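Local coordinates for phosphoribosylaminoimidazole-succinocarboxamide synthase (Pyrococcus horikoshii, PDB 4O7R), which catalyses the ATP-dependent joining of L-aspartate to the carboxylate of 5-amino-1-(5-phosphoribosyl)imidazole-4-carboxylate, giving SAICAR in de novo purine biosynthesis, at residues R93-G98 and I170-K175; S193-R198 and L208-F213. All coordinates share one frame; numbering follows the deposited sequence.

Contact 1: R93-G98 and I170-K175; sequences RNVVAG and ILVDFK. With U5P (uridine-5'-monophosphate), chain B.
Arg-93 and Asp-173 form an antiparallel non-hydrogen-bonded pair at the end of strand 84-93, and their side chains lie side by side, pointing the same way, and both end at the nucleotide. Among the charged interactions, the salt bridge is electrostatic rather than directional: Arg-93 NH2 stands 3.5 Å from Asp-173 OD2, well out of the guanidinium plane, and the two flat groups are nearly perpendicular (87°). Water 1 joins them more specifically, accepting from Arg-93 NE and donating to Asp-173 OD2 and to Val-95 O. Both residues grip uridine-5'-monophosphate. A bend at chi3 (76°) carries the Arg-93 guanidinium to the phosphate, where NH2 donates to the nucleotide's O1P (2.6 Å) and NH1 to its O3P (3.2 Å), while Asp-173 OD1 accepts from the ribose O3' at 2.5 Å. Backbone bonds converge where the chain turns its corner: Val-172 O accepts from both Asn-94 N (2.8 Å) and Val-95 N (3.0 Å). Beside them, Asn-94 ND2 reaches Leu-171 O from above the carbonyl plane. Among apolar contacts, Val-172 CG1 lies 3.7 Å from Ala-97 CB and also packs against Val-95 CB. A leucine in place of Arg-93 would probably leave Asp-173 without this countercharge and the phosphate without two donors. The chemistry suits a nucleotide-monophosphate pocket, cation meeting phosphate and carboxylate meeting ribose, consistent with recognition of the phosphoribosyl substrate.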
loop_
_atom_site.group_PDB
_atom_site.type_symbol
_atom_site.label_atom_id
_atom_site.label_comp_id
_atom_site.label_asym_id
_atom_site.label_seq_id
_atom_site.Cartn_x
_atom_site.Cartn_y
_atom_site.Cartn_z
ATOM N N ARG A 93 -7.326 4.604 10.606
ATOM C CA ARG A 93 -8.233 5.645 10.068
ATOM C C ARG A 93 -9.712 5.296 10.271
ATOM O O ARG A 93 -10.155 4.230 9.845
ATOM C CB ARG A 93 -7.910 5.921 8.581
ATOM C CG ARG A 93 -6.412 5.794 8.274
ATOM C CD ARG A 93 -6.051 6.197 6.847
ATOM N NE ARG A 93 -6.057 7.645 6.707
ATOM C CZ ARG A 93 -5.037 8.387 6.297
ATOM N NH1 ARG A 93 -3.874 7.839 5.928
ATOM N NH2 ARG A 93 -5.190 9.702 6.263
ATOM N N ASN A 94 -10.452 6.170 10.958
ATOM C CA ASN A 94 -11.919 6.032 11.156
ATOM C C ASN A 94 -12.712 6.949 10.198
ATOM O O ASN A 94 -13.765 6.553 9.656
ATOM C CB ASN A 94 -12.305 6.372 12.604
ATOM C CG ASN A 94 -11.532 5.543 13.624
ATOM O OD1 ASN A 94 -11.619 4.319 13.611
ATOM N ND2 ASN A 94 -10.748 6.197 14.486
ATOM N N VAL A 95 -12.197 8.165 10.004
ATOM C CA VAL A 95 -12.808 9.180 9.148
ATOM C C VAL A 95 -11.822 9.555 8.023
ATOM O O VAL A 95 -10.611 9.642 8.259
ATOM C CB VAL A 95 -13.204 10.436 9.965
ATOM C CG1 VAL A 95 -13.752 11.534 9.053
ATOM C CG2 VAL A 95 -14.244 10.087 11.024
ATOM N N VAL A 96 -12.323 9.744 6.801
ATOM C CA VAL A 96 -11.448 10.081 5.664
ATOM C C VAL A 96 -10.861 11.485 5.855
ATOM O O VAL A 96 -11.593 12.446 6.137
ATOM C CB VAL A 96 -12.174 9.952 4.297
ATOM C CG1 VAL A 96 -11.314 10.481 3.154
ATOM C CG2 VAL A 96 -12.531 8.503 4.025
ATOM N N ALA A 97 -9.538 11.569 5.747
ATOM C CA ALA A 97 -8.795 12.835 5.880
ATOM C C ALA A 97 -7.411 12.666 5.292
ATOM O O ALA A 97 -7.003 11.544 4.992
ATOM C CB ALA A 97 -8.700 13.276 7.332
ATOM N N GLY A 98 -6.689 13.779 5.131
ATOM C CA GLY A 98 -5.305 13.765 4.607
ATOM C C GLY A 98 -5.062 12.875 3.391
ATOM O O GLY A 98 -5.792 12.929 2.397
ATOM N N ILE A 170 -13.924 13.758 18.040
ATOM C CA ILE A 170 -13.859 12.656 17.083
ATOM C C ILE A 170 -12.402 12.328 16.784
ATOM O O ILE A 170 -11.639 13.220 16.364
ATOM C CB ILE A 170 -14.587 12.948 15.756
ATOM C CG1 ILE A 170 -16.053 13.329 15.993
ATOM C CG2 ILE A 170 -14.539 11.732 14.848
ATOM C CD1 ILE A 170 -16.565 14.312 14.949
ATOM N N LEU A 171 -12.029 11.059 17.006
ATOM C CA LEU A 171 -10.740 10.531 16.554
ATOM C C LEU A 171 -10.785 10.127 15.069
ATOM O O LEU A 171 -11.271 9.051 14.683
ATOM C CB LEU A 171 -10.269 9.358 17.428
ATOM C CG LEU A 171 -8.903 8.733 17.112
ATOM C CD1 LEU A 171 -7.744 9.675 17.392
ATOM C CD2 LEU A 171 -8.742 7.477 17.934
ATOM N N VAL A 172 -10.259 11.009 14.240
ATOM C CA VAL A 172 -10.310 10.850 12.789
ATOM C C VAL A 172 -9.341 9.751 12.303
ATOM O O VAL A 172 -9.759 8.769 11.668
ATOM C CB VAL A 172 -10.060 12.237 12.168
ATOM C CG1 VAL A 172 -9.759 12.187 10.673
ATOM C CG2 VAL A 172 -11.221 13.173 12.528
ATOM N N ASP A 173 -8.064 9.912 12.636
ATOM C CA ASP A 173 -7.021 8.926 12.359
ATOM C C ASP A 173 -5.875 9.178 13.335
ATOM O O ASP A 173 -5.926 10.127 14.123
ATOM C CB ASP A 173 -6.533 9.029 10.882
ATOM C CG ASP A 173 -6.073 10.425 10.518
ATOM O OD1 ASP A 173 -5.473 11.077 11.385
ATOM O OD2 ASP A 173 -6.309 10.899 9.381
ATOM N N PHE A 174 -4.835 8.354 13.275
ATOM C CA PHE A 174 -3.655 8.563 14.118
ATOM C C PHE A 174 -2.566 7.586 13.722
ATOM O O PHE A 174 -2.863 6.532 13.157
ATOM C CB PHE A 174 -4.008 8.411 15.611
ATOM C CG PHE A 174 -4.441 7.018 16.008
ATOM C CD1 PHE A 174 -3.513 6.098 16.480
ATOM C CD2 PHE A 174 -5.772 6.646 15.939
ATOM C CE1 PHE A 174 -3.906 4.817 16.845
ATOM C CE2 PHE A 174 -6.176 5.365 16.324
ATOM C CZ PHE A 174 -5.238 4.448 16.779
ATOM N N LYS A 175 -1.319 7.935 14.024
ATOM C CA LYS A 175 -0.154 7.101 13.699
ATOM C C LYS A 175 0.435 6.490 14.995
ATOM O O LYS A 175 0.550 7.189 16.021
ATOM C CB LYS A 175 0.888 7.926 12.949
ATOM C CG LYS A 175 2.157 7.189 12.501
ATOM C CD LYS A 175 3.289 7.204 13.534
ATOM C CE LYS A 175 3.806 8.629 13.795
ATOM N NZ LYS A 175 4.832 8.750 14.885
HETATM N N1 U5P B . 1.017 10.927 10.778
HETATM C C2 U5P B . 2.118 11.061 11.685
HETATM N N3 U5P B . 3.385 11.082 11.225
HETATM C C4 U5P B . 3.620 10.986 9.894
HETATM C C5 U5P B . 2.564 10.849 8.981
HETATM C C6 U5P B . 1.253 10.821 9.449
HETATM O O2 U5P B . 1.917 11.159 12.909
HETATM O O4 U5P B . 4.794 11.004 9.463
HETATM C "C1'" U5P B . -0.363 10.902 11.287
HETATM C "C2'" U5P B . -1.142 12.137 10.864
HETATM O "O2'" U5P B . -1.006 13.207 11.801
HETATM C "C3'" U5P B . -2.557 11.594 10.804
HETATM C "C4'" U5P B . -2.409 10.137 10.355
HETATM O "O3'" U5P B . -3.098 11.575 12.118
HETATM O "O4'" U5P B . -1.086 9.769 10.766
HETATM C "C5'" U5P B . -2.608 9.922 8.845
HETATM O "O5'" U5P B . -1.692 10.738 8.112
HETATM P P U5P B . -1.777 10.999 6.527
HETATM O O1P U5P B . -3.194 11.339 6.216
HETATM O O2P U5P B . -0.807 12.149 6.314
HETATM O O3P U5P B . -1.301 9.692 5.923
HETATM O O HOH W 1 -7.902 9.410 7.706
#

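Contact 2: S193-R198 and L208-F213; sequences SPDTCR and LDKDVF. With U5P (uridine-5'-monophosphate), chain B; PO4 (phosphate ion), chain D.
Arg-198 reaches from strand 197-201 to helix 211-214, meeting two aspartates on the way. Its CB lies 3.4 Å from Asp-209 OD1, an oxygen whose hydrogen bond comes from Phe-199 N; CG passes between that carboxylate oxygen and the ribose O3' of uridine-5'-monophosphate. CD then approaches Asp-211 OD2. The chain is extended from CG to NE (chi2 -166°, chi3 167°), which brings Arg-198 NE to 2.7 Å from Asp-211 OD2 in a hydrogen-bonded salt bridge; NE meets this oxygen on its syn side, and the oxygen lies almost in the guanidinium plane. At the tip the branches diverge: NH2 makes a weak bond to Asp-211 OD1, whereas Arg-198 NH1 donates to the nucleotide O1P at 3.0 Å. Ribose C2' lies over one face and Asp-211 at an edge, which probably limits the rotation of the guanidinium. Asp-209 also caps the turn into the helix, its OD2 accepting from Asp-211 N (2.8 Å). Nearby, Lys-210 N donates to Pro-194 O (2.9 Å), while the Lys-210 side chain passes Asp-195, itself held by Tyr-224 and Lys-45, and ends with NZ 2.7 Å from O1 of a phosphate ion, probably from the crystallisation liquor. The chemistry implies an arginine oriented by second-shell Asp-211 to present NH1 to the nucleotide phosphate, with the capping bond to its backbone N probably helping to place Asp-211.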
loop_
_atom_site.group_PDB
_atom_site.type_symbol
_atom_site.label_atom_id
_atom_site.label_comp_id
_atom_site.label_asym_id
_atom_site.label_seq_id
_atom_site.Cartn_x
_atom_site.Cartn_y
_atom_site.Cartn_z
ATOM N N SER A 193 -0.123 12.126 20.506
ATOM C CA SER A 193 -0.267 13.532 20.802
ATOM C C SER A 193 -1.041 14.167 19.664
ATOM O O SER A 193 -1.325 13.485 18.672
ATOM C CB SER A 193 1.124 14.170 20.954
ATOM O OG SER A 193 1.755 14.359 19.693
ATOM N N PRO A 194 -1.401 15.470 19.791
ATOM C CA PRO A 194 -2.113 16.129 18.697
ATOM C C PRO A 194 -1.245 16.303 17.438
ATOM O O PRO A 194 -1.761 16.680 16.387
ATOM C CB PRO A 194 -2.502 17.483 19.299
ATOM C CG PRO A 194 -2.498 17.278 20.781
ATOM C CD PRO A 194 -1.341 16.323 20.991
ATOM N N ASP A 195 0.060 16.028 17.566
ATOM C CA ASP A 195 0.976 15.942 16.428
ATOM C C ASP A 195 0.719 14.683 15.575
ATOM O O ASP A 195 0.835 14.731 14.351
ATOM C CB ASP A 195 2.420 15.846 16.926
ATOM C CG ASP A 195 3.158 17.198 16.953
ATOM O OD1 ASP A 195 4.383 17.177 16.800
ATOM O OD2 ASP A 195 2.547 18.257 17.165
ATOM N N THR A 196 0.370 13.568 16.229
ATOM C CA THR A 196 0.322 12.243 15.572
ATOM C C THR A 196 -1.104 11.631 15.465
ATOM O O THR A 196 -1.289 10.459 15.080
ATOM C CB THR A 196 1.333 11.248 16.212
ATOM O OG1 THR A 196 1.025 11.057 17.600
ATOM C CG2 THR A 196 2.765 11.806 16.087
ATOM N N CYS A 197 -2.097 12.463 15.789
ATOM C CA CYS A 197 -3.506 12.127 15.624
ATOM C C CYS A 197 -4.192 13.276 14.923
ATOM O O CYS A 197 -3.740 14.415 15.011
ATOM C CB CYS A 197 -4.195 11.959 16.978
ATOM S SG CYS A 197 -3.418 10.830 18.147
ATOM N N ARG A 198 -5.288 12.967 14.243
ATOM C CA ARG A 198 -6.283 13.978 13.924
ATOM C C ARG A 198 -7.409 13.928 14.946
ATOM O O ARG A 198 -7.919 12.840 15.283
ATOM C CB ARG A 198 -6.829 13.823 12.493
ATOM C CG ARG A 198 -5.807 14.128 11.410
ATOM C CD ARG A 198 -6.452 14.289 10.042
ATOM N NE ARG A 198 -5.479 14.878 9.129
ATOM C CZ ARG A 198 -4.620 14.188 8.384
ATOM N NH1 ARG A 198 -4.655 12.855 8.368
ATOM N NH2 ARG A 198 -3.749 14.837 7.617
ATOM N N LEU A 208 -8.402 20.081 15.993
ATOM C CA LEU A 208 -7.645 20.446 17.189
ATOM C C LEU A 208 -6.348 19.579 17.207
ATOM O O LEU A 208 -6.102 18.783 18.120
ATOM C CB LEU A 208 -8.506 20.239 18.457
ATOM C CG LEU A 208 -9.969 20.755 18.465
ATOM C CD1 LEU A 208 -10.742 20.271 19.688
ATOM C CD2 LEU A 208 -10.097 22.277 18.338
ATOM N N ASP A 209 -5.524 19.738 16.175
ATOM C CA ASP A 209 -4.400 18.839 15.938
ATOM C C ASP A 209 -3.379 19.511 15.006
ATOM O O ASP A 209 -3.522 20.691 14.699
ATOM C CB ASP A 209 -4.911 17.507 15.357
ATOM C CG ASP A 209 -5.698 17.688 14.063
ATOM O OD1 ASP A 209 -6.682 16.938 13.840
ATOM O OD2 ASP A 209 -5.340 18.578 13.262
ATOM N N LYS A 210 -2.380 18.769 14.535
ATOM C CA LYS A 210 -1.314 19.364 13.734
ATOM C C LYS A 210 -1.788 19.923 12.392
ATOM O O LYS A 210 -1.049 20.681 11.754
ATOM C CB LYS A 210 -0.169 18.387 13.517
ATOM C CG LYS A 210 1.171 19.054 13.221
ATOM C CD LYS A 210 2.328 18.054 13.186
ATOM C CE LYS A 210 2.460 17.439 11.813
ATOM N NZ LYS A 210 3.696 16.622 11.702
ATOM N N ASP A 211 -3.012 19.574 11.968
ATOM C CA ASP A 211 -3.572 20.105 10.699
ATOM C C ASP A 211 -3.729 21.638 10.723
ATOM O O ASP A 211 -3.637 22.308 9.685
ATOM C CB ASP A 211 -4.912 19.455 10.360
ATOM C CG ASP A 211 -4.768 18.154 9.597
ATOM O OD1 ASP A 211 -3.639 17.728 9.252
ATOM O OD2 ASP A 211 -5.821 17.549 9.325
ATOM N N VAL A 212 -3.966 22.176 11.911
ATOM C CA VAL A 212 -3.977 23.625 12.150
ATOM C C VAL A 212 -2.667 24.267 11.650
ATOM O O VAL A 212 -2.689 25.285 10.946
ATOM C CB VAL A 212 -4.242 23.914 13.643
ATOM C CG1 VAL A 212 -4.148 25.407 13.968
ATOM C CG2 VAL A 212 -5.608 23.363 14.036
ATOM N N PHE A 213 -1.538 23.639 11.991
ATOM C CA PHE A 213 -0.225 24.059 11.506
ATOM C C PHE A 213 -0.033 23.678 10.043
ATOM O O PHE A 213 0.276 24.528 9.224
ATOM C CB PHE A 213 0.875 23.472 12.404
ATOM C CG PHE A 213 2.281 23.578 11.846
ATOM C CD1 PHE A 213 2.895 24.817 11.649
ATOM C CD2 PHE A 213 3.017 22.429 11.577
ATOM C CE1 PHE A 213 4.200 24.901 11.158
ATOM C CE2 PHE A 213 4.314 22.508 11.086
ATOM C CZ PHE A 213 4.907 23.746 10.880
HETATM N N1 U5P B . 1.017 10.927 10.778
HETATM C C2 U5P B . 2.118 11.061 11.685
HETATM N N3 U5P B . 3.385 11.082 11.225
HETATM C C4 U5P B . 3.620 10.986 9.894
HETATM C C5 U5P B . 2.564 10.849 8.981
HETATM C C6 U5P B . 1.253 10.821 9.449
HETATM O O2 U5P B . 1.917 11.159 12.909
HETATM O O4 U5P B . 4.794 11.004 9.463
HETATM C "C1'" U5P B . -0.363 10.902 11.287
HETATM C "C2'" U5P B . -1.142 12.137 10.864
HETATM O "O2'" U5P B . -1.006 13.207 11.801
HETATM C "C3'" U5P B . -2.557 11.594 10.804
HETATM C "C4'" U5P B . -2.409 10.137 10.355
HETATM O "O3'" U5P B . -3.098 11.575 12.118
HETATM O "O4'" U5P B . -1.086 9.769 10.766
HETATM C "C5'" U5P B . -2.608 9.922 8.845
HETATM O "O5'" U5P B . -1.692 10.738 8.112
HETATM P P U5P B . -1.777 10.999 6.527
HETATM O O1P U5P B . -3.194 11.339 6.216
HETATM O O2P U5P B . -0.807 12.149 6.314
HETATM O O3P U5P B . -1.301 9.692 5.923
HETATM P P PO4 D . 3.584 15.478 8.153
HETATM O O1 PO4 D . 4.525 15.924 9.265
HETATM O O2 PO4 D . 2.781 14.313 8.719
HETATM O O3 PO4 D . 2.682 16.597 7.673
HETATM O O4 PO4 D . 4.347 15.033 6.917
#

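In the fold
Contacts 1 and 2 illustrate how a ligand pocket can be assembled from successive pieces of chain: 93-98 with 170-175 closes before 193-198 meets 208-213, and their centres lie about 11 Å apart. Strands 169-180 and 197-201, neighbours in one antiparallel sheet, join them. Lys-175 N lies 2.7 Å from Thr-196 O, a probable hydrogen bond, while Asp-173 OD2 bridges to Arg-198 NH1 at 2.8 Å. That carboxylate thus serves an arginine from each contact, and both arginines converge on O1P of uridine-5'-monophosphate. Ser-99 and Arg-214 also hydrogen-bond to the nucleotide. Phe-174 CB also packs 3.6 Å from Cys-197 SG, adding an apolar contact between the two strands.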